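Local coordinates for glycosylation Associate Protein 2 (Streptococcus agalactiae serotype V, PDB 6OYC), which probably works with its partners Gap1 and Gap3 in the glycosylation and accessory Sec export of a serine-rich surface adhesin, at residues 176-189 against 228-242. Residues are numbered along the deposited sequence; the frame is centred on the assembly and turned at random.
Sequences YNIPFSSDFYNELF and QLISLESDISGSLAV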
ATOM      1  N   TYR B 176     -23.281  -3.655   8.379  1.00 26.89           N
ATOM      2  CA  TYR B 176     -23.213  -4.074   6.983  1.00 30.30           C
ATOM      3  C   TYR B 176     -22.369  -5.327   6.798  1.00 28.91           C
ATOM      4  O   TYR B 176     -21.583  -5.718   7.663  1.00 29.30           O
ATOM      5  CB  TYR B 176     -22.671  -2.945   6.104  1.00 29.16           C
ATOM      6  CG  TYR B 176     -23.674  -1.837   5.990  1.00 31.17           C
ATOM      7  CD1 TYR B 176     -24.717  -1.918   5.079  1.00 28.37           C
ATOM      8  CD2 TYR B 176     -23.611  -0.726   6.830  1.00 33.80           C
ATOM      9  CE1 TYR B 176     -25.655  -0.908   4.983  1.00 32.32           C
ATOM     10  CE2 TYR B 176     -24.546   0.285   6.739  1.00 33.55           C
ATOM     11  CZ  TYR B 176     -25.571   0.190   5.821  1.00 31.90           C
ATOM     12  OH  TYR B 176     -26.514   1.203   5.740  1.00 31.03           O
ATOM     13  N   ASN B 177     -22.534  -5.950   5.641  1.00 27.90           N
ATOM     14  CA  ASN B 177     -21.803  -7.166   5.328  1.00 27.64           C
ATOM     15  C   ASN B 177     -20.616  -6.861   4.430  1.00 32.28           C
ATOM     16  O   ASN B 177     -20.620  -5.899   3.655  1.00 31.94           O
ATOM     17  CB  ASN B 177     -22.723  -8.190   4.669  1.00 26.93           C
ATOM     18  CG  ASN B 177     -23.892  -8.564   5.574  1.00 29.66           C
ATOM     19  OD1 ASN B 177     -25.056  -8.297   5.258  1.00 29.63           O
ATOM     20  ND2 ASN B 177     -23.579  -9.153   6.727  1.00 27.10           N
ATOM     21  N   ILE B 178     -19.598  -7.701   4.543  1.00 31.73           N
ATOM     22  CA  ILE B 178     -18.344  -7.565   3.815  1.00 27.03           C
ATOM     23  C   ILE B 178     -18.318  -8.631   2.730  1.00 30.89           C
ATOM     24  O   ILE B 178     -18.377  -9.826   3.052  1.00 31.32           O
ATOM     25  CB  ILE B 178     -17.143  -7.722   4.749  1.00 29.98           C
ATOM     26  CG1 ILE B 178     -17.222  -6.705   5.882  1.00 31.69           C
ATOM     27  CG2 ILE B 178     -15.858  -7.546   3.979  1.00 30.54           C
ATOM     28  CD1 ILE B 178     -16.129  -6.872   6.906  1.00 30.87           C
ATOM     29  N   PRO B 179     -18.224  -8.258   1.454  1.00 29.75           N
ATOM     30  CA  PRO B 179     -18.116  -9.259   0.388  1.00 31.10           C
ATOM     31  C   PRO B 179     -16.956 -10.209   0.646  1.00 34.12           C
ATOM     32  O   PRO B 179     -15.845  -9.791   0.958  1.00 32.52           O
ATOM     33  CB  PRO B 179     -17.870  -8.413  -0.870  1.00 30.79           C
ATOM     34  CG  PRO B 179     -18.359  -7.027  -0.509  1.00 35.86           C
ATOM     35  CD  PRO B 179     -18.064  -6.882   0.954  1.00 32.48           C
ATOM     36  N   PHE B 180     -17.229 -11.495   0.530  1.00 30.25           N
ATOM     37  CA  PHE B 180     -16.243 -12.532   0.766  1.00 33.36           C
ATOM     38  C   PHE B 180     -16.071 -13.317  -0.523  1.00 32.90           C
ATOM     39  O   PHE B 180     -17.031 -13.901  -1.029  1.00 29.97           O
ATOM     40  CB  PHE B 180     -16.690 -13.448   1.907  1.00 33.03           C
ATOM     41  CG  PHE B 180     -15.690 -14.503   2.273  1.00 33.06           C
ATOM     42  CD1 PHE B 180     -15.604 -15.680   1.543  1.00 31.05           C
ATOM     43  CD2 PHE B 180     -14.842 -14.317   3.356  1.00 29.44           C
ATOM     44  CE1 PHE B 180     -14.691 -16.650   1.879  1.00 32.17           C
ATOM     45  CE2 PHE B 180     -13.932 -15.288   3.707  1.00 29.20           C
ATOM     46  CZ  PHE B 180     -13.856 -16.460   2.970  1.00 32.84           C
ATOM     47  N   SER B 181     -14.856 -13.338  -1.041  1.00 34.93           N
ATOM     48  CA  SER B 181     -14.579 -13.997  -2.302  1.00 33.39           C
ATOM     49  C   SER B 181     -14.079 -15.415  -2.070  1.00 34.03           C
ATOM     50  O   SER B 181     -13.388 -15.710  -1.089  1.00 31.40           O
ATOM     51  CB  SER B 181     -13.538 -13.202  -3.094  1.00 34.70           C
ATOM     52  OG  SER B 181     -13.081 -13.925  -4.231  1.00 35.55           O
ATOM     53  N   SER B 182     -14.432 -16.299  -2.990  1.00 32.90           N
ATOM     54  CA  SER B 182     -13.865 -17.634  -2.987  1.00 35.38           C
ATOM     55  C   SER B 182     -12.576 -17.721  -3.803  1.00 34.67           C
ATOM     56  O   SER B 182     -11.917 -18.766  -3.783  1.00 36.48           O
ATOM     57  CB  SER B 182     -14.890 -18.639  -3.519  1.00 36.21           C
ATOM     58  OG  SER B 182     -15.479 -18.142  -4.707  1.00 37.96           O
ATOM     59  N   ASP B 183     -12.177 -16.644  -4.485  1.00 33.56           N
ATOM     60  CA  ASP B 183     -11.060 -16.705  -5.426  1.00 34.93           C
ATOM     61  C   ASP B 183      -9.750 -16.130  -4.899  1.00 33.99           C
ATOM     62  O   ASP B 183      -8.704 -16.410  -5.492  1.00 33.55           O
ATOM     63  CB  ASP B 183     -11.428 -15.997  -6.721  1.00 33.86           C
ATOM     64  CG  ASP B 183     -12.589 -16.661  -7.410  1.00 36.90           C
ATOM     65  OD1 ASP B 183     -12.610 -17.907  -7.521  1.00 39.47           O
ATOM     66  OD2 ASP B 183     -13.494 -15.937  -7.818  1.00 40.21           O
ATOM     67  N   PHE B 184      -9.771 -15.354  -3.811  1.00 33.30           N
ATOM     68  CA  PHE B 184      -8.548 -14.858  -3.195  1.00 33.62           C
ATOM     69  C   PHE B 184      -8.719 -14.853  -1.681  1.00 33.34           C
ATOM     70  O   PHE B 184      -9.784 -15.184  -1.154  1.00 33.26           O
ATOM     71  CB  PHE B 184      -8.164 -13.464  -3.720  1.00 32.16           C
ATOM     72  CG  PHE B 184      -9.327 -12.514  -3.893  1.00 34.34           C
ATOM     73  CD1 PHE B 184      -9.898 -11.881  -2.798  1.00 35.57           C
ATOM     74  CD2 PHE B 184      -9.836 -12.240  -5.157  1.00 32.82           C
ATOM     75  CE1 PHE B 184     -10.968 -10.984  -2.962  1.00 32.47           C
ATOM     76  CE2 PHE B 184     -10.889 -11.366  -5.325  1.00 30.45           C
ATOM     77  CZ  PHE B 184     -11.458 -10.734  -4.223  1.00 31.19           C
ATOM     78  N   TYR B 185      -7.648 -14.500  -0.975  1.00 31.82           N
ATOM     79  CA  TYR B 185      -7.726 -14.342   0.468  1.00 28.98           C
ATOM     80  C   TYR B 185      -8.530 -13.099   0.804  1.00 31.14           C
ATOM     81  O   TYR B 185      -8.504 -12.098   0.075  1.00 30.53           O
ATOM     82  CB  TYR B 185      -6.332 -14.239   1.079  1.00 28.74           C
ATOM     83  CG  TYR B 185      -5.521 -15.482   0.898  1.00 30.22           C
ATOM     84  CD1 TYR B 185      -4.764 -15.686  -0.260  1.00 32.45           C
ATOM     85  CD2 TYR B 185      -5.536 -16.478   1.862  1.00 28.55           C
ATOM     86  CE1 TYR B 185      -4.027 -16.852  -0.436  1.00 31.06           C
ATOM     87  CE2 TYR B 185      -4.816 -17.646   1.698  1.00 28.88           C
ATOM     88  CZ  TYR B 185      -4.059 -17.826   0.547  1.00 34.56           C
ATOM     89  OH  TYR B 185      -3.326 -18.978   0.402  1.00 32.92           O
ATOM     90  N   ASN B 186      -9.267 -13.174   1.907  1.00 29.07           N
ATOM     91  CA  ASN B 186     -10.057 -12.052   2.397  1.00 29.73           C
ATOM     92  C   ASN B 186      -9.375 -11.544   3.652  1.00 32.65           C
ATOM     93  O   ASN B 186      -9.371 -12.226   4.682  1.00 31.90           O
ATOM     94  CB  ASN B 186     -11.498 -12.462   2.666  1.00 28.87           C
ATOM     95  CG  ASN B 186     -12.183 -12.966   1.418  1.00 30.79           C
ATOM     96  OD1 ASN B 186     -12.757 -12.189   0.661  1.00 28.56           O
ATOM     97  ND2 ASN B 186     -12.089 -14.275   1.175  1.00 29.66           N
ATOM     98  N   GLU B 187      -8.782 -10.360   3.549  1.00 31.12           N
ATOM     99  CA  GLU B 187      -8.033  -9.777   4.635  1.00 30.51           C
ATOM    100  C   GLU B 187      -8.933  -8.887   5.469  1.00 28.65           C
ATOM    101  O   GLU B 187      -9.737  -8.123   4.939  1.00 31.51           O
ATOM    102  CB  GLU B 187      -6.851  -8.966   4.095  1.00 31.06           C
ATOM    103  CG  GLU B 187      -5.667  -9.810   3.718  1.00 33.60           C
ATOM    104  CD  GLU B 187      -4.439  -8.994   3.282  1.00 36.01           C
ATOM    105  OE1 GLU B 187      -4.549  -7.766   3.055  1.00 30.49           O
ATOM    106  OE2 GLU B 187      -3.352  -9.600   3.167  1.00 37.26           O
ATOM    107  N   LEU B 188      -8.772  -8.974   6.776  1.00 29.48           N
ATOM    108  CA  LEU B 188      -9.397  -8.067   7.716  1.00 29.86           C
ATOM    109  C   LEU B 188      -8.313  -7.526   8.634  1.00 31.19           C
ATOM    110  O   LEU B 188      -7.402  -8.267   9.011  1.00 29.32           O
ATOM    111  CB  LEU B 188     -10.476  -8.793   8.544  1.00 28.42           C
ATOM    112  CG  LEU B 188     -11.567  -9.471   7.712  1.00 28.76           C
ATOM    113  CD1 LEU B 188     -12.407 -10.419   8.558  1.00 30.28           C
ATOM    114  CD2 LEU B 188     -12.447  -8.421   7.064  1.00 30.28           C
ATOM    115  N   PHE B 189      -8.422  -6.250   9.015  1.00 28.76           N
ATOM    116  CA  PHE B 189      -7.575  -5.718  10.083  1.00 28.98           C
ATOM    117  C   PHE B 189      -8.323  -4.637  10.852  1.00 30.32           C
ATOM    118  O   PHE B 189      -8.770  -3.646  10.268  1.00 34.31           O
ATOM    119  CB  PHE B 189      -6.255  -5.153   9.540  1.00 30.95           C
ATOM    120  CG  PHE B 189      -5.434  -4.497  10.595  1.00 30.45           C
ATOM    121  CD1 PHE B 189      -4.940  -5.244  11.656  1.00 32.19           C
ATOM    122  CD2 PHE B 189      -5.193  -3.135  10.562  1.00 31.65           C
ATOM    123  CE1 PHE B 189      -4.209  -4.655  12.659  1.00 29.59           C
ATOM    124  CE2 PHE B 189      -4.457  -2.539  11.564  1.00 34.15           C
ATOM    125  CZ  PHE B 189      -3.967  -3.300  12.616  1.00 33.14           C
ATOM    126  N   GLN B 228      -3.177  -8.503  14.773  1.00 39.62           N
ATOM    127  CA  GLN B 228      -2.542  -8.969  13.555  1.00 41.21           C
ATOM    128  C   GLN B 228      -3.536  -8.956  12.409  1.00 40.15           C
ATOM    129  O   GLN B 228      -4.753  -8.975  12.600  1.00 36.29           O
ATOM    130  CB  GLN B 228      -1.983 -10.392  13.729  1.00 40.51           C
ATOM    131  CG  GLN B 228      -0.908 -10.518  14.803  1.00 45.33           C
ATOM    132  CD  GLN B 228       0.161  -9.429  14.689  1.00 53.93           C
ATOM    133  OE1 GLN B 228       0.506  -8.986  13.585  1.00 53.09           O
ATOM    134  NE2 GLN B 228       0.689  -8.994  15.833  1.00 55.52           N
ATOM    135  N   LEU B 229      -2.987  -8.932  11.204  1.00 40.63           N
ATOM    136  CA  LEU B 229      -3.781  -9.190  10.017  1.00 37.14           C
ATOM    137  C   LEU B 229      -4.544 -10.510  10.154  1.00 34.48           C
ATOM    138  O   LEU B 229      -4.033 -11.505  10.674  1.00 33.80           O
ATOM    139  CB  LEU B 229      -2.855  -9.213   8.802  1.00 37.77           C
ATOM    140  CG  LEU B 229      -3.444  -8.683   7.505  1.00 42.48           C
ATOM    141  CD1 LEU B 229      -3.765  -7.192   7.637  1.00 40.82           C
ATOM    142  CD2 LEU B 229      -2.450  -8.930   6.380  1.00 39.41           C
ATOM    143  N   ILE B 230      -5.783 -10.519   9.689  1.00 33.27           N
ATOM    144  CA  ILE B 230      -6.588 -11.730   9.621  1.00 31.74           C
ATOM    145  C   ILE B 230      -6.758 -12.084   8.155  1.00 32.01           C
ATOM    146  O   ILE B 230      -7.127 -11.225   7.345  1.00 32.25           O
ATOM    147  CB  ILE B 230      -7.948 -11.530  10.308  1.00 31.94           C
ATOM    148  CG1 ILE B 230      -7.752 -11.260  11.801  1.00 31.29           C
ATOM    149  CG2 ILE B 230      -8.865 -12.727  10.077  1.00 29.74           C
ATOM    150  CD1 ILE B 230      -9.057 -10.851  12.508  1.00 28.78           C
ATOM    151  N   SER B 231      -6.479 -13.334   7.807  1.00 28.11           N
ATOM    152  CA  SER B 231      -6.483 -13.752   6.410  1.00 29.06           C
ATOM    153  C   SER B 231      -7.377 -14.973   6.283  1.00 30.44           C
ATOM    154  O   SER B 231      -7.015 -16.064   6.741  1.00 31.30           O
ATOM    155  CB  SER B 231      -5.064 -14.043   5.907  1.00 29.39           C
ATOM    156  OG  SER B 231      -5.091 -14.463   4.555  1.00 30.49           O
ATOM    157  N   LEU B 232      -8.534 -14.783   5.657  1.00 29.92           N
ATOM    158  CA  LEU B 232      -9.583 -15.789   5.572  1.00 30.00           C
ATOM    159  C   LEU B 232      -9.729 -16.284   4.147  1.00 29.69           C
ATOM    160  O   LEU B 232      -9.724 -15.501   3.195  1.00 30.20           O
ATOM    161  CB  LEU B 232     -10.930 -15.229   6.016  1.00 27.10           C
ATOM    162  CG  LEU B 232     -10.949 -14.683   7.440  1.00 29.90           C
ATOM    163  CD1 LEU B 232     -12.382 -14.292   7.830  1.00 26.24           C
ATOM    164  CD2 LEU B 232     -10.395 -15.764   8.344  1.00 29.01           C
ATOM    165  N   GLU B 233      -9.956 -17.571   4.010  1.00 28.52           N
ATOM    166  CA  GLU B 233     -10.015 -18.151   2.692  1.00 31.91           C
ATOM    167  C   GLU B 233     -10.959 -19.333   2.753  1.00 31.85           C
ATOM    168  O   GLU B 233     -10.843 -20.173   3.645  1.00 31.12           O
ATOM    169  CB  GLU B 233      -8.600 -18.563   2.272  1.00 34.56           C
ATOM    170  CG  GLU B 233      -8.502 -19.331   1.047  1.00 36.32           C
ATOM    171  CD  GLU B 233      -8.525 -20.821   1.274  1.00 37.33           C
ATOM    172  OE1 GLU B 233      -7.612 -21.363   1.933  1.00 36.68           O
ATOM    173  OE2 GLU B 233      -9.449 -21.444   0.728  1.00 39.47           O
ATOM    174  N   SER B 234     -11.904 -19.385   1.821  1.00 29.92           N
ATOM    175  CA  SER B 234     -12.786 -20.534   1.712  1.00 29.40           C
ATOM    176  C   SER B 234     -13.282 -20.619   0.284  1.00 30.02           C
ATOM    177  O   SER B 234     -13.333 -19.617  -0.428  1.00 35.00           O
ATOM    178  CB  SER B 234     -13.985 -20.434   2.673  1.00 36.42           C
ATOM    179  OG  SER B 234     -14.993 -21.358   2.314  1.00 30.69           O
ATOM    180  N   ASP B 235     -13.672 -21.813  -0.134  1.00 30.59           N
ATOM    181  CA  ASP B 235     -14.194 -21.917  -1.486  1.00 36.80           C
ATOM    182  C   ASP B 235     -15.677 -21.585  -1.582  1.00 37.15           C
ATOM    183  O   ASP B 235     -16.232 -21.617  -2.685  1.00 37.41           O
ATOM    184  CB  ASP B 235     -13.904 -23.294  -2.066  1.00 39.93           C
ATOM    185  CG  ASP B 235     -12.394 -23.544  -2.249  1.00 46.34           C
ATOM    186  OD1 ASP B 235     -11.970 -24.720  -2.191  1.00 46.86           O
ATOM    187  OD2 ASP B 235     -11.642 -22.559  -2.470  1.00 41.44           O
ATOM    188  N   ILE B 236     -16.303 -21.198  -0.482  1.00 35.81           N
ATOM    189  CA  ILE B 236     -17.679 -20.724  -0.486  1.00 37.39           C
ATOM    190  C   ILE B 236     -17.680 -19.216  -0.663  1.00 35.52           C
ATOM    191  O   ILE B 236     -16.935 -18.500   0.016  1.00 39.50           O
ATOM    192  CB  ILE B 236     -18.391 -21.116   0.814  1.00 35.27           C
ATOM    193  CG1 ILE B 236     -18.562 -22.633   0.878  1.00 36.58           C
ATOM    194  CG2 ILE B 236     -19.713 -20.407   0.908  1.00 34.76           C
ATOM    195  CD1 ILE B 236     -18.415 -23.212   2.295  1.00 41.62           C
ATOM    196  N   SER B 237     -18.509 -18.732  -1.569  1.00 32.24           N
ATOM    197  CA  SER B 237     -18.678 -17.308  -1.796  1.00 34.19           C
ATOM    198  C   SER B 237     -19.886 -16.778  -1.007  1.00 36.08           C
ATOM    199  O   SER B 237     -20.921 -17.451  -0.898  1.00 31.93           O
ATOM    200  CB  SER B 237     -18.853 -17.068  -3.297  1.00 36.59           C
ATOM    201  OG  SER B 237     -18.675 -15.710  -3.620  1.00 42.70           O
ATOM    202  N   GLY B 238     -19.754 -15.572  -0.459  1.00 34.61           N
ATOM    203  CA  GLY B 238     -20.855 -14.945   0.257  1.00 33.11           C
ATOM    204  C   GLY B 238     -20.530 -13.578   0.828  1.00 34.80           C
ATOM    205  O   GLY B 238     -19.865 -12.766   0.173  1.00 32.77           O
ATOM    206  N   SER B 239     -20.990 -13.297   2.049  1.00 33.22           N
ATOM    207  CA  SER B 239     -20.592 -12.068   2.714  1.00 30.14           C
ATOM    208  C   SER B 239     -20.474 -12.329   4.205  1.00 30.18           C
ATOM    209  O   SER B 239     -20.981 -13.329   4.727  1.00 30.86           O
ATOM    210  CB  SER B 239     -21.564 -10.914   2.441  1.00 30.15           C
ATOM    211  OG  SER B 239     -22.882 -11.231   2.833  1.00 33.49           O
ATOM    212  N   LEU B 240     -19.776 -11.424   4.881  1.00 29.06           N
ATOM    213  CA  LEU B 240     -19.442 -11.579   6.286  1.00 27.32           C
ATOM    214  C   LEU B 240     -20.331 -10.703   7.156  1.00 28.86           C
ATOM    215  O   LEU B 240     -20.579  -9.541   6.833  1.00 28.63           O
ATOM    216  CB  LEU B 240     -17.989 -11.195   6.546  1.00 26.86           C
ATOM    217  CG  LEU B 240     -16.906 -11.982   5.833  1.00 31.59           C
ATOM    218  CD1 LEU B 240     -15.536 -11.477   6.303  1.00 28.26           C
ATOM    219  CD2 LEU B 240     -17.098 -13.485   6.097  1.00 28.50           C
ATOM    220  N   ALA B 241     -20.784 -11.261   8.274  1.00 28.73           N
ATOM    221  CA  ALA B 241     -21.315 -10.488   9.390  1.00 26.83           C
ATOM    222  C   ALA B 241     -20.300 -10.497  10.526  1.00 25.90           C
ATOM    223  O   ALA B 241     -19.708 -11.538  10.830  1.00 28.44           O
ATOM    224  CB  ALA B 241     -22.647 -11.057   9.874  1.00 27.78           C
ATOM    225  N   VAL B 242     -20.085  -9.339  11.147  1.00 26.66           N
ATOM    226  CA  VAL B 242     -19.019  -9.174  12.130  1.00 27.63           C
ATOM    227  C   VAL B 242     -19.638  -8.732  13.439  1.00 30.39           C
ATOM    228  O   VAL B 242     -20.398  -7.756  13.459  1.00 30.61           O
ATOM    229  CB  VAL B 242     -17.962  -8.156  11.662  1.00 27.00           C
ATOM    230  CG1 VAL B 242     -16.892  -7.964  12.737  1.00 25.08           C
ATOM    231  CG2 VAL B 242     -17.339  -8.624  10.379  1.00 24.17           C
TER
HETATM  232  O   HOH W   1     -21.555  -7.305  10.119  1.00 29.69           O
HETATM  233  O   HOH W   2     -11.286 -17.445  -0.732  1.00 29.11           O
HETATM  234  O   HOH W   3     -16.465 -15.321  -4.841  1.00 40.96           O
HETATM  235  O   HOH W   4     -12.125 -21.313  -5.163  1.00 42.36           O
HETATM  236  O   HOH W   5      -3.924 -12.519   2.732  1.00 30.14           O
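Phe180 lies against Leu232 and Leu240 at the closed end of a beta sandwich, where each of two loops, 181-184 and 233-237, carries its chain from one sheet to the other. Strand 178-180 pairs antiparallel with 238-242 in one sheet, and strand 185-189 pairs antiparallel with 230-232 in the other. With CG anti to the backbone N (chi1 -177°), the Phe180 ring is swung between the sheets. Its edge meets Leu232, CE2 lying 3.8 Å from CB, while CD2 comes 3.6 Å from Leu240 CD2. The amide of Asn186 lies over one face of this ring, ND2 standing 3.2 Å above its centre. Two bonds to the backbone of Ser181 fix the amide: OD1 accepts from Ser181 N, and ND2 donates in plane to Ser181 O; ND2 also makes a weak bond to Leu232 O. Leu188 and Leu240 reach across from opposite sheets and meet tip to tip, CD1 to CD1 at 4.0 Å; Ile204 of strand 198-208 touches both. At the loops, Tyr185 CD2 packs on Glu233 CB at 3.7 Å, the ring nearly perpendicular to the carboxylate, which forms salt bridges with Arg120 and Lys124 of the neighbouring helix 115-125. Glu187, extended beyond CG, and Ser231 share a water between OE2 and OG. Further along the first sheet, Leu240 O accepts two bonds: Ile178 N arrives in the carbonyl plane on a lone pair, whereas Asn177 ND2, 3.0 Å from Leu240 O, comes from 51° above that plane.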